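Local coordinates for type 3 secretion system translocon protein SctE (Shigella flexneri, PDB 3U0C) that inserts together with its partner translocator into the host cell membrane, forming the pore through which type III secretion effectors enter the cytosol, at residues M190-E193 with K194-S198; T71-T74 with N75-A79; L179-H182 with S183-D187. All blocks are in the same frame, centred on the assembly; numbering follows the deposited sequence.

Contact 1. Residues M190-E193 with K194-S198; sequences MQLE and KEIDS
M190 meets K194 through the backbone: its carbonyl oxygen accepts the amide of K194, M190 O to K194 N being 3.0 Å. One residue on, Q191 O takes the amide of E195 and is also approached by that residue's side chain. E195 turns CG beside its own backbone N (chi1 -63°) and bends again at the next bond, which lays E195 CG 3.3 Å from Q191 O, alongside the helix. At the polar end of Q191, NE2 donates to D187 OD2 a turn earlier and OE1 is weakly bonded to K97 NZ of helix 71-141. L192 supplies the apolar pair of this turn: its CD1 branch lies 4.3 Å from CG1 of I196, a loose touch between two side chains that both continue onto helix 71-141, L192 on I98 and I196 on F94. On another face E193 O receives D197 N at 2.9 Å, and the aspartate's carboxylate folds back toward the same carbonyl, D197 CG lying 3.3 Å from E193 O. The side chains touch separately, D197 OD2 coming within 3.7 Å of E193 CG. The two carboxylates stand with their planes 45° apart and E193 OE2 4.5 Å from D197 OD2; such like charges would be expected to repel, mildly on this open surface. S198 then leaves helical geometry, its N held weakly by K194 O and E195 O. The whole is the last stretch of a long helix in the coiled coil of this N-terminal domain of the translocator, with i to i+4 bonds running to its C-terminal end and Q191, L192, E195 and I196 turned onto the antiparallel helix 71-141.

Contact 2. Residues T71-T74 with N75-A79; sequences TALT and NKITA
Both L73 and I77 owe their meeting to the first torsion: L73 swings CG opposite its backbone N (chi1 -178°), whereas I77 keeps CG1 beside its own N (chi1 -69°) and extends CD1 back along the helix. I77 CD1 thereby ends 4.2 Å from L73 CG, after passing the L73 carbonyl, where I77 CG1 sits 3.3 Å from L73 O. That oxygen accepts I77 N at 2.8 Å, the donor lying nearly on the line of the carbonyl bond. L73 and I77 lie on the face of helix 71-141 turned to helix 50-65, L73 on I58 and I77 on L54 and I58; the short helix 50-65 and the start of the long coiled-coil helix thus make a helical hairpin. T74 joins the same face by touching I62. Its carbonyl is gripped twice by one residue: T78 N and T78 OG1 each lie 3.1 Å from T74 O and reach it from opposite faces of the carbonyl plane, so the hydroxyl adds a second bond to the usual i to i+4 link. T74 OG1 is likewise hydrogen-bonded to a carbonyl one turn back, L70 O. Away from the L73 and I77 face, N75 folds its amide over the preceding turn, N75 CG lying 3.2 Å from T71 O, while T71 O takes its hydrogen bond from the backbone N of N75. T71 OG1 turns back instead to bond K68 O.

Contact 3. Residues L179-H182 with S183-D187; sequences LSIH and SKLTD
H182 and T186 meet through two hydrogen bonds in this turn of helix 150-197, part of the long antiparallel coiled coil that the helix forms with helix 71-141. The carbonyl of H182 accepts two donors from T186: the amide, with T186 N 3.1 Å from H182 O, and the hydroxyl, with T186 OG1 at 3.2 Å from the same oxygen. They come from opposite faces of the carbonyl plane, which ties the threonine hydroxyl to the backbone and fixes its rotation. The imidazole lies obliquely beside the threonine hydroxyl; H182 CD2 is 4.0 Å from T186 OG1, a loose approach. With chi1 at -176°, H182 carries its ring on the carbonyl side, near T186. A quarter-turn round the helix, I181 and L185 carry the apolar contact, I181 CG2 touching L185 CD1 at 4.4 Å. Beneath them L185 N bonds I181 O at 2.9 Å, the donor in the carbonyl plane. Both side chains rest on helix 71-141, I181 against D111, Y112 and Q115 and L185 against L108, so this pair faces the partner helix. On a further side K184 runs extended past S180, while its amide is bonded to S180 O. The aliphatic part of that lysine makes the side-chain touch: K184 CE lies 4.1 Å from S180 OG.

From the N terminus the chain runs through helix 50-65, turns, and enters helix 71-141, whose opening turns hold contact 2 and pack against the first helix. The chain then reverses into helix 150-197, which returns alongside helix 71-141 and carries contact 3 before contact 1. All three are in series and local: each closes a single helical turn, and none encloses or crosses another. Contacts 3 and 1 lie 17 Å apart between centres on the same helix. Contact 2 lies 33 Å from contact 1 and 49 Å from contact 3, centre to centre, touching neither.

Contact 1. Residues M190-E193 with K194-S198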
loop_
_atom_site.group_PDB
_atom_site.type_symbol
_atom_site.label_atom_id
_atom_site.label_comp_id
_atom_site.label_asym_id
_atom_site.label_seq_id
_atom_site.Cartn_x
_atom_site.Cartn_y
_atom_site.Cartn_z
ATOM N N MET A 190 7.286 -5.764 2.456
ATOM C CA MET A 190 7.579 -7.070 3.045
ATOM C C MET A 190 7.284 -8.194 2.067
ATOM O O MET A 190 8.089 -9.109 1.917
ATOM C CB MET A 190 6.778 -7.304 4.323
ATOM C CG MET A 190 7.225 -6.450 5.491
ATOM S SD MET A 190 6.053 -6.482 6.856
ATOM C CE MET A 190 5.323 -4.852 6.772
ATOM N N GLN A 191 6.124 -8.134 1.417
ATOM C CA GLN A 191 5.760 -9.132 0.420
ATOM C C GLN A 191 6.817 -9.197 -0.675
ATOM O O GLN A 191 7.130 -10.284 -1.174
ATOM C CB GLN A 191 4.412 -8.833 -0.222
ATOM C CG GLN A 191 3.182 -9.010 0.669
ATOM C CD GLN A 191 1.914 -9.122 -0.158
ATOM O OE1 GLN A 191 1.890 -9.822 -1.164
ATOM N NE2 GLN A 191 0.869 -8.428 0.247
ATOM N N LEU A 192 7.344 -8.036 -1.056
ATOM C CA LEU A 192 8.347 -7.966 -2.111
ATOM C C LEU A 192 9.630 -8.685 -1.705
ATOM O O LEU A 192 10.167 -9.475 -2.473
ATOM C CB LEU A 192 8.659 -6.526 -2.513
ATOM C CG LEU A 192 9.737 -6.377 -3.597
ATOM C CD1 LEU A 192 9.412 -7.222 -4.823
ATOM C CD2 LEU A 192 9.918 -4.924 -3.984
ATOM N N GLU A 193 10.116 -8.392 -0.500
ATOM C CA GLU A 193 11.271 -9.093 0.056
ATOM C C GLU A 193 11.051 -10.617 0.102
ATOM O O GLU A 193 11.941 -11.384 -0.214
ATOM C CB GLU A 193 11.597 -8.571 1.455
ATOM C CG GLU A 193 12.928 -9.048 2.012
ATOM C CD GLU A 193 13.398 -8.213 3.195
ATOM O OE1 GLU A 193 12.533 -7.653 3.917
ATOM O OE2 GLU A 193 14.631 -8.099 3.400
ATOM N N LYS A 194 9.861 -11.035 0.522
ATOM C CA LYS A 194 9.511 -12.444 0.595
ATOM C C LYS A 194 9.757 -13.105 -0.759
ATOM O O LYS A 194 10.423 -14.127 -0.848
ATOM C CB LYS A 194 8.047 -12.610 0.993
ATOM C CG LYS A 194 7.671 -13.979 1.569
ATOM C CD LYS A 194 6.143 -14.131 1.699
ATOM C CE LYS A 194 5.738 -15.600 1.932
ATOM N NZ LYS A 194 4.250 -15.866 1.987
ATOM N N GLU A 195 9.212 -12.500 -1.805
ATOM C CA GLU A 195 9.333 -13.007 -3.157
ATOM C C GLU A 195 10.786 -13.059 -3.640
ATOM O O GLU A 195 11.212 -14.035 -4.254
ATOM C CB GLU A 195 8.472 -12.180 -4.110
ATOM C CG GLU A 195 6.965 -12.256 -3.814
ATOM C CD GLU A 195 6.390 -13.653 -4.073
ATOM O OE1 GLU A 195 7.099 -14.494 -4.675
ATOM O OE2 GLU A 195 5.232 -13.906 -3.675
ATOM N N ILE A 196 11.543 -12.010 -3.351
ATOM C CA ILE A 196 12.942 -11.957 -3.736
ATOM C C ILE A 196 13.736 -13.065 -3.039
ATOM O O ILE A 196 14.589 -13.698 -3.645
ATOM C CB ILE A 196 13.582 -10.593 -3.403
ATOM C CG1 ILE A 196 13.043 -9.501 -4.332
ATOM C CG2 ILE A 196 15.105 -10.688 -3.511
ATOM C CD1 ILE A 196 13.851 -9.307 -5.597
ATOM N N ASP A 197 13.437 -13.298 -1.765
ATOM C CA ASP A 197 14.191 -14.252 -0.965
ATOM C C ASP A 197 13.904 -15.696 -1.358
ATOM O O ASP A 197 14.694 -16.592 -1.073
ATOM C CB ASP A 197 13.895 -14.069 0.521
ATOM C CG ASP A 197 14.572 -12.846 1.112
ATOM O OD1 ASP A 197 15.475 -12.273 0.470
ATOM O OD2 ASP A 197 14.198 -12.466 2.236
ATOM N N SER A 198 12.777 -15.932 -2.008
ATOM C CA SER A 198 12.437 -17.289 -2.374
ATOM C C SER A 198 12.565 -17.505 -3.876
ATOM O O SER A 198 12.103 -18.519 -4.396
ATOM C CB SER A 198 11.021 -17.619 -1.914
ATOM O OG SER A 198 10.076 -17.176 -2.863
#

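Contact 2. Residues T71-T74 with N75-A79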
loop_
_atom_site.group_PDB
_atom_site.type_symbol
_atom_site.label_atom_id
_atom_site.label_comp_id
_atom_site.label_asym_id
_atom_site.label_seq_id
_atom_site.Cartn_x
_atom_site.Cartn_y
_atom_site.Cartn_z
ATOM N N THR A 71 26.632 -41.797 -20.305
ATOM C CA THR A 71 25.587 -41.823 -19.301
ATOM C C THR A 71 25.645 -40.592 -18.377
ATOM O O THR A 71 24.617 -40.036 -17.990
ATOM C CB THR A 71 25.666 -43.125 -18.491
ATOM O OG1 THR A 71 27.040 -43.439 -18.233
ATOM C CG2 THR A 71 25.067 -44.294 -19.289
ATOM N N ALA A 72 26.858 -40.179 -18.035
ATOM C CA ALA A 72 27.081 -39.098 -17.086
ATOM C C ALA A 72 26.627 -37.775 -17.670
ATOM O O ALA A 72 25.961 -36.973 -17.010
ATOM C CB ALA A 72 28.543 -39.011 -16.749
ATOM N N LEU A 73 27.024 -37.540 -18.918
ATOM C CA LEU A 73 26.590 -36.355 -19.637
ATOM C C LEU A 73 25.061 -36.378 -19.791
ATOM O O LEU A 73 24.384 -35.383 -19.529
ATOM C CB LEU A 73 27.309 -36.270 -20.981
ATOM C CG LEU A 73 27.069 -35.080 -21.906
ATOM C CD1 LEU A 73 27.321 -33.765 -21.202
ATOM C CD2 LEU A 73 27.941 -35.220 -23.166
ATOM N N THR A 74 24.527 -37.533 -20.182
ATOM C CA THR A 74 23.087 -37.722 -20.334
ATOM C C THR A 74 22.340 -37.305 -19.062
ATOM O O THR A 74 21.276 -36.683 -19.099
ATOM C CB THR A 74 22.763 -39.196 -20.634
ATOM O OG1 THR A 74 23.200 -39.513 -21.961
ATOM C CG2 THR A 74 21.277 -39.451 -20.546
ATOM N N ASN A 75 22.917 -37.681 -17.934
ATOM C CA ASN A 75 22.335 -37.396 -16.650
ATOM C C ASN A 75 22.440 -35.915 -16.342
ATOM O O ASN A 75 21.499 -35.312 -15.847
ATOM C CB ASN A 75 23.033 -38.219 -15.574
ATOM C CG ASN A 75 22.588 -39.662 -15.581
ATOM O OD1 ASN A 75 21.510 -39.988 -16.088
ATOM N ND2 ASN A 75 23.411 -40.541 -15.016
ATOM N N LYS A 76 23.593 -35.331 -16.640
ATOM C CA LYS A 76 23.749 -33.902 -16.461
ATOM C C LYS A 76 22.732 -33.123 -17.287
ATOM O O LYS A 76 22.149 -32.149 -16.801
ATOM C CB LYS A 76 25.176 -33.474 -16.774
ATOM C CG LYS A 76 26.157 -34.001 -15.756
ATOM C CD LYS A 76 27.564 -33.547 -16.046
ATOM C CE LYS A 76 28.460 -33.925 -14.898
ATOM N NZ LYS A 76 29.862 -33.602 -15.211
ATOM N N ILE A 77 22.505 -33.573 -18.522
ATOM C CA ILE A 77 21.540 -32.931 -19.408
ATOM C C ILE A 77 20.116 -32.975 -18.848
ATOM O O ILE A 77 19.374 -32.007 -18.962
ATOM C CB ILE A 77 21.564 -33.541 -20.812
ATOM C CG1 ILE A 77 22.877 -33.179 -21.520
ATOM C CG2 ILE A 77 20.361 -33.085 -21.613
ATOM C CD1 ILE A 77 23.133 -33.968 -22.780
ATOM N N THR A 78 19.737 -34.096 -18.249
ATOM C CA THR A 78 18.433 -34.205 -17.611
ATOM C C THR A 78 18.280 -33.155 -16.494
ATOM O O THR A 78 17.250 -32.480 -16.398
ATOM C CB THR A 78 18.207 -35.615 -17.034
ATOM O OG1 THR A 78 18.379 -36.599 -18.063
ATOM C CG2 THR A 78 16.803 -35.735 -16.467
ATOM N N ALA A 79 19.313 -33.014 -15.666
ATOM C CA ALA A 79 19.301 -32.047 -14.574
ATOM C C ALA A 79 19.113 -30.639 -15.117
ATOM O O ALA A 79 18.256 -29.882 -14.652
ATOM C CB ALA A 79 20.592 -32.133 -13.775
#

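Contact 3. Residues L179-H182 with S183-D187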
loop_
_atom_site.group_PDB
_atom_site.type_symbol
_atom_site.label_atom_id
_atom_site.label_comp_id
_atom_site.label_asym_id
_atom_site.label_seq_id
_atom_site.Cartn_x
_atom_site.Cartn_y
_atom_site.Cartn_z
ATOM N N LEU A 179 -2.602 6.193 8.404
ATOM C CA LEU A 179 -1.605 5.351 9.048
ATOM C C LEU A 179 -1.759 3.886 8.637
ATOM O O LEU A 179 -0.773 3.164 8.474
ATOM C CB LEU A 179 -1.717 5.484 10.570
ATOM C CG LEU A 179 -1.277 6.832 11.164
ATOM C CD1 LEU A 179 -1.432 6.861 12.689
ATOM C CD2 LEU A 179 0.152 7.176 10.768
ATOM N N SER A 180 -3.010 3.475 8.464
ATOM C CA SER A 180 -3.360 2.131 8.046
ATOM C C SER A 180 -2.860 1.856 6.624
ATOM O O SER A 180 -2.260 0.814 6.347
ATOM C CB SER A 180 -4.877 1.958 8.113
ATOM O OG SER A 180 -5.281 0.698 7.606
ATOM N N ILE A 181 -3.133 2.795 5.727
ATOM C CA ILE A 181 -2.654 2.729 4.355
ATOM C C ILE A 181 -1.136 2.643 4.320
ATOM O O ILE A 181 -0.579 1.816 3.607
ATOM C CB ILE A 181 -3.112 3.956 3.544
ATOM C CG1 ILE A 181 -4.630 3.973 3.395
ATOM C CG2 ILE A 181 -2.477 3.979 2.177
ATOM C CD1 ILE A 181 -5.147 5.299 2.881
ATOM N N HIS A 182 -0.482 3.504 5.093
ATOM C CA HIS A 182 0.967 3.490 5.220
ATOM C C HIS A 182 1.442 2.125 5.678
ATOM O O HIS A 182 2.493 1.666 5.255
ATOM C CB HIS A 182 1.440 4.538 6.223
ATOM C CG HIS A 182 2.928 4.638 6.340
ATOM N ND1 HIS A 182 3.663 5.593 5.653
ATOM C CD2 HIS A 182 3.825 3.916 7.045
ATOM C CE1 HIS A 182 4.942 5.448 5.950
ATOM N NE2 HIS A 182 5.070 4.438 6.787
ATOM N N SER A 183 0.672 1.485 6.549
ATOM C CA SER A 183 1.029 0.164 7.027
ATOM C C SER A 183 0.888 -0.869 5.902
ATOM O O SER A 183 1.710 -1.770 5.762
ATOM C CB SER A 183 0.157 -0.224 8.215
ATOM O OG SER A 183 0.588 -1.461 8.760
ATOM N N LYS A 184 -0.168 -0.731 5.112
ATOM C CA LYS A 184 -0.388 -1.587 3.973
ATOM C C LYS A 184 0.743 -1.437 2.946
ATOM O O LYS A 184 1.132 -2.412 2.320
ATOM C CB LYS A 184 -1.752 -1.329 3.331
ATOM C CG LYS A 184 -2.926 -1.962 4.082
ATOM C CD LYS A 184 -4.258 -1.727 3.386
ATOM C CE LYS A 184 -5.431 -1.855 4.367
ATOM N NZ LYS A 184 -6.748 -1.947 3.663
ATOM N N LEU A 185 1.268 -0.221 2.781
ATOM C CA LEU A 185 2.389 -0.018 1.866
ATOM C C LEU A 185 3.608 -0.751 2.389
ATOM O O LEU A 185 4.318 -1.407 1.623
ATOM C CB LEU A 185 2.703 1.466 1.643
ATOM C CG LEU A 185 1.776 2.157 0.637
ATOM C CD1 LEU A 185 1.719 3.666 0.853
ATOM C CD2 LEU A 185 2.158 1.819 -0.784
ATOM N N THR A 186 3.841 -0.639 3.690
ATOM C CA THR A 186 4.890 -1.404 4.329
ATOM C C THR A 186 4.700 -2.907 4.112
ATOM O O THR A 186 5.668 -3.612 3.819
ATOM C CB THR A 186 5.033 -1.065 5.827
ATOM O OG1 THR A 186 5.316 0.327 5.965
ATOM C CG2 THR A 186 6.188 -1.832 6.442
ATOM N N ASP A 187 3.466 -3.400 4.218
ATOM C CA ASP A 187 3.236 -4.806 3.902
ATOM C C ASP A 187 3.672 -5.145 2.483
ATOM O O ASP A 187 4.122 -6.262 2.220
ATOM C CB ASP A 187 1.775 -5.232 4.049
ATOM C CG ASP A 187 1.557 -6.685 3.610
ATOM O OD1 ASP A 187 1.910 -7.587 4.398
ATOM O OD2 ASP A 187 1.076 -6.925 2.479
#